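Local coordinates for SusD superfamily protein (Bacteroides vulgatus ATCC 8482, PDB 3JQ0) that is a SusD-family outer-membrane protein that probably binds glycans or other nutrients, its own substrate not being known, at residues Y171-K174 / L175-F179; I266-Q269 / D270-V273. All coordinates share one frame; numbering follows the deposited sequence.

Contact 1: Y171-K174 / L175-F179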
loop_
_atom_site.group_PDB
_atom_site.type_symbol
_atom_site.label_atom_id
_atom_site.label_comp_id
_atom_site.label_asym_id
_atom_site.label_seq_id
_atom_site.Cartn_x
_atom_site.Cartn_y
_atom_site.Cartn_z
ATOM N N TYR A 171 -19.120 5.839 12.886
ATOM C CA TYR A 171 -17.763 5.352 12.635
ATOM C C TYR A 171 -17.530 3.911 13.089
ATOM O O TYR A 171 -16.443 3.397 12.982
ATOM C CB TYR A 171 -16.780 6.239 13.366
ATOM C CG TYR A 171 -16.407 7.490 12.631
ATOM C CD1 TYR A 171 -17.301 8.555 12.474
ATOM C CD2 TYR A 171 -15.172 7.605 12.060
ATOM C CE1 TYR A 171 -16.916 9.727 11.796
ATOM C CE2 TYR A 171 -14.818 8.755 11.378
ATOM C CZ TYR A 171 -15.656 9.822 11.277
ATOM O OH TYR A 171 -15.204 10.947 10.633
ATOM N N SER A 172 -18.569 3.284 13.601
ATOM C CA SER A 172 -18.547 1.868 13.851
ATOM C C SER A 172 -18.144 1.154 12.560
ATOM O O SER A 172 -18.429 1.593 11.447
ATOM C CB SER A 172 -19.955 1.399 14.241
ATOM O OG SER A 172 -20.776 1.137 13.062
ATOM N N PHE A 173 -17.531 -0.008 12.694
ATOM C CA PHE A 173 -17.242 -0.870 11.543
ATOM C C PHE A 173 -18.464 -1.783 11.445
ATOM O O PHE A 173 -18.408 -2.962 11.797
ATOM C CB PHE A 173 -15.940 -1.655 11.769
ATOM C CG PHE A 173 -14.716 -0.780 11.854
ATOM C CD1 PHE A 173 -14.175 -0.221 10.707
ATOM C CD2 PHE A 173 -14.096 -0.515 13.069
ATOM C CE1 PHE A 173 -13.063 0.571 10.776
ATOM C CE2 PHE A 173 -13.008 0.289 13.134
ATOM C CZ PHE A 173 -12.472 0.819 11.972
ATOM N N LYS A 174 -19.559 -1.222 10.934
ATOM C CA LYS A 174 -20.841 -1.910 10.915
ATOM C C LYS A 174 -20.779 -3.217 10.158
ATOM O O LYS A 174 -21.435 -4.169 10.541
ATOM C CB LYS A 174 -21.926 -1.020 10.300
ATOM C CG LYS A 174 -23.325 -1.643 10.227
ATOM C CD LYS A 174 -24.240 -0.638 9.492
ATOM C CE LYS A 174 -25.676 -1.083 9.288
ATOM N NZ LYS A 174 -25.935 -1.392 7.840
ATOM N N LEU A 175 -19.988 -3.262 9.082
ATOM C CA LEU A 175 -19.839 -4.460 8.279
ATOM C C LEU A 175 -18.422 -5.053 8.398
ATOM O O LEU A 175 -18.015 -5.880 7.573
ATOM C CB LEU A 175 -20.178 -4.169 6.848
ATOM C CG LEU A 175 -21.631 -3.756 6.614
ATOM C CD1 LEU A 175 -21.873 -3.414 5.180
ATOM C CD2 LEU A 175 -22.630 -4.861 7.026
ATOM N N GLY A 176 -17.706 -4.628 9.434
ATOM C CA GLY A 176 -16.349 -5.113 9.700
ATOM C C GLY A 176 -15.260 -4.252 9.065
ATOM O O GLY A 176 -15.519 -3.446 8.170
ATOM N N ARG A 177 -14.034 -4.486 9.524
ATOM C CA ARG A 177 -12.879 -3.729 9.030
ATOM C C ARG A 177 -12.474 -4.148 7.638
ATOM O O ARG A 177 -11.649 -3.465 7.037
ATOM C CB ARG A 177 -11.713 -3.882 10.000
ATOM C CG ARG A 177 -11.995 -3.309 11.365
ATOM C CD ARG A 177 -11.056 -3.885 12.448
ATOM N NE ARG A 177 -11.533 -3.510 13.773
ATOM C CZ ARG A 177 -11.185 -2.428 14.440
ATOM N NH1 ARG A 177 -10.239 -1.622 14.012
ATOM N NH2 ARG A 177 -11.732 -2.190 15.623
ATOM N N HIS A 178 -13.023 -5.250 7.133
ATOM C CA HIS A 178 -12.758 -5.640 5.758
ATOM C C HIS A 178 -13.790 -5.095 4.773
ATOM O O HIS A 178 -13.713 -5.389 3.596
ATOM C CB HIS A 178 -12.646 -7.154 5.696
ATOM C CG HIS A 178 -13.911 -7.836 6.093
ATOM N ND1 HIS A 178 -14.558 -7.533 7.271
ATOM C CD2 HIS A 178 -14.652 -8.763 5.466
ATOM C CE1 HIS A 178 -15.654 -8.255 7.346
ATOM N NE2 HIS A 178 -15.715 -9.024 6.279
ATOM N N PHE A 179 -14.714 -4.260 5.263
ATOM C CA PHE A 179 -15.646 -3.519 4.434
ATOM C C PHE A 179 -15.357 -2.041 4.639
ATOM O O PHE A 179 -14.881 -1.615 5.686
ATOM C CB PHE A 179 -17.118 -3.852 4.776
ATOM C CG PHE A 179 -17.617 -5.108 4.094
ATOM C CD1 PHE A 179 -17.090 -6.369 4.376
ATOM C CD2 PHE A 179 -18.603 -5.032 3.136
ATOM C CE1 PHE A 179 -17.573 -7.498 3.720
ATOM C CE2 PHE A 179 -19.061 -6.160 2.482
ATOM C CZ PHE A 179 -18.536 -7.371 2.739
#

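Contact 2: I266-Q269 / D270-V273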
loop_
_atom_site.group_PDB
_atom_site.type_symbol
_atom_site.label_atom_id
_atom_site.label_comp_id
_atom_site.label_asym_id
_atom_site.label_seq_id
_atom_site.Cartn_x
_atom_site.Cartn_y
_atom_site.Cartn_z
ATOM N N ILE A 266 8.113 -14.387 -3.695
ATOM C CA ILE A 266 8.495 -15.437 -2.735
ATOM C C ILE A 266 9.510 -16.395 -3.363
ATOM O O ILE A 266 9.434 -16.702 -4.556
ATOM C CB ILE A 266 7.191 -16.159 -2.250
ATOM C CG1 ILE A 266 6.338 -15.210 -1.431
ATOM C CG2 ILE A 266 7.448 -17.494 -1.505
ATOM C CD1 ILE A 266 6.962 -14.686 -0.154
ATOM N N PRO A 267 10.488 -16.877 -2.570
ATOM C CA PRO A 267 11.516 -17.799 -3.109
ATOM C C PRO A 267 10.952 -19.173 -3.426
ATOM O O PRO A 267 9.992 -19.634 -2.821
ATOM C CB PRO A 267 12.513 -17.911 -1.944
ATOM C CG PRO A 267 11.658 -17.663 -0.707
ATOM C CD PRO A 267 10.735 -16.568 -1.160
ATOM N N ALA A 268 11.637 -19.876 -4.322
ATOM C CA ALA A 268 11.374 -21.282 -4.575
ATOM C C ALA A 268 11.786 -22.175 -3.403
ATOM O O ALA A 268 12.854 -22.002 -2.823
ATOM C CB ALA A 268 12.105 -21.753 -5.828
ATOM N N GLN A 269 10.922 -23.136 -3.106
ATOM C CA GLN A 269 11.213 -24.095 -2.057
ATOM C C GLN A 269 12.559 -24.794 -2.281
ATOM O O GLN A 269 13.308 -25.030 -1.347
ATOM C CB GLN A 269 10.065 -25.088 -1.940
ATOM C CG GLN A 269 10.201 -26.076 -0.815
ATOM C CD GLN A 269 8.933 -26.875 -0.612
ATOM O OE1 GLN A 269 8.391 -27.474 -1.562
ATOM N NE2 GLN A 269 8.379 -26.802 0.588
ATOM N N ASP A 270 12.835 -25.180 -3.510
ATOM C CA ASP A 270 14.054 -25.903 -3.778
ATOM C C ASP A 270 15.303 -25.084 -3.395
ATOM O O ASP A 270 16.301 -25.649 -2.956
ATOM C CB ASP A 270 14.151 -26.388 -5.235
ATOM C CG ASP A 270 14.460 -25.297 -6.211
ATOM O OD1 ASP A 270 13.581 -24.465 -6.388
ATOM O OD2 ASP A 270 15.623 -25.215 -6.750
ATOM N N LYS A 271 15.257 -23.771 -3.554
ATOM C CA LYS A 271 16.376 -22.922 -3.154
ATOM C C LYS A 271 16.473 -22.892 -1.639
ATOM O O LYS A 271 17.564 -23.026 -1.058
ATOM C CB LYS A 271 16.234 -21.501 -3.716
ATOM C CG LYS A 271 16.315 -21.416 -5.232
ATOM C CD LYS A 271 17.710 -21.747 -5.744
ATOM C CE LYS A 271 17.854 -21.495 -7.246
ATOM N NZ LYS A 271 16.966 -22.337 -7.962
HETATM N N MSE A 272 15.336 -22.761 -0.969
HETATM C CA MSE A 272 15.318 -22.748 0.482
HETATM C C MSE A 272 15.839 -24.056 1.076
HETATM O O MSE A 272 16.501 -24.059 2.096
HETATM C CB MSE A 272 13.945 -22.504 1.028
HETATM C CG MSE A 272 13.318 -21.151 0.676
HETATM SE SE MSE A 272 14.373 -19.605 1.220
HETATM C CE MSE A 272 14.203 -19.759 3.139
ATOM N N VAL A 273 15.522 -25.181 0.435
ATOM C CA VAL A 273 15.821 -26.522 0.964
ATOM C C VAL A 273 17.228 -26.947 0.578
ATOM O O VAL A 273 17.884 -27.613 1.387
ATOM C CB VAL A 273 14.731 -27.580 0.451
ATOM C CG1 VAL A 273 15.231 -29.028 0.608
ATOM C CG2 VAL A 273 13.390 -27.317 1.134
#

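Contact 1: Y171-K174 / L175-F179
F173 and R177 supply the side-chain part of this contact. The CG methylene of R177 sits over the centre of the F173 ring in a CH-pi contact, 3.7 Å from the ring centroid and 10° off the normal. R177 runs extended from CG to NE above the same ring, and its guanidinium, tilted 38° to the ring plane, brings NH1 to 3.5 Å from F173 CE2. In R177, CG lies anti to the carbonyl carbon (chi1 -63°), which puts this methylene over the F173 ring.

The backbone makes a type I beta turn from F173 to G176, closed by a hydrogen bond of 3.0 Å from G176 N to F173 O. A second type I turn follows directly, from G176 to F179, with F179 N bonded to G176 O at 3.1 Å. G176, shared by both turns, has positive phi, where a side chain would jam against the carbonyl of L175.

The polar end of R177 is satisfied beyond the turn: NH1 donates to M243 O, and NH2 to D221 O and to a bound Tris molecule, probably from the crystallisation liquor. Replacing F173 by an alanine takes away the ring face under the R177 CG methylene and guanidinium and would probably open a gap there, the arm then held mainly by its carbonyl partners.

The double turn lies at the surface in the loop joining helices 149-167 and 182-199. L175 reaches Y102 and E106 of helix 97-122 and N16 of helix 9-25, while R177 pairs through its backbone with T246 of strand 243-247.

Contact 2: I266-Q269 / D270-V273
Bends at chi2 (-57°) and chi3 (-68°) fold the selenomethionine side chain of M272 back towards P267, whereas Q269, with CG anti to its backbone N (chi1 -176°), extends alongside V273. The selenium of M272 meets the proline ring at P267 CG, 3.9 Å away, the two side chains crossing at a slant. Q269 and V273 point the same way, and the CG methylene of Q269 touches V273 CG2 at 3.9 Å.

A268 is the N-cap residue, and the first helical hydrogen bonds start from its carbonyl. M272 N donates to A268 O at 3.2 Å, and K271 N adds a weak bond at 3.1 Å to the same oxygen. V273 N to Q269 O, 2.8 Å, is the next bond along. M272 to A268 and V273 to Q269 are i to i+4 bonds; the weak K271 bond is i to i+3, and the helix has a wider, pi-type turn at 271-273. On the outer side, K271 bends so that NZ reaches D270 OD2 at 3.4 Å, a salt bridge with a weak hydrogen bond, joining neighbouring residues of the first turn.

Beyond this local contact, the amide of Q269 is anchored by NE2 donating to two carbonyls, A290 O and S351 O, which would fix its rotation, and its backbone N donates to N293 OD1. The stretch leads from the short helix 262-265 into helix 269-275. P267 pairs through its backbone with G294, and together with M272 it packs on I338 of strand 332-339, so the beginning of the helix is seated against that strand.

Both contacts are local, each formed within one continuous piece of chain, and they share no secondary-structure element; their nearest atoms are about 22 Å apart. Contact 1 is a surface contact in a loop between two helices, whereas contact 2, later in the chain, starts a short helix and is partly buried, with P267 and M272 inside. Their chemistry follows: in contact 1 an aromatic ring supports an arginine whose charged end bonds to carbonyls of a loop and of strand 243-247, while in contact 2 successive backbone bonds start a helix, with apolar residues facing a strand and a charged pair on its outer side.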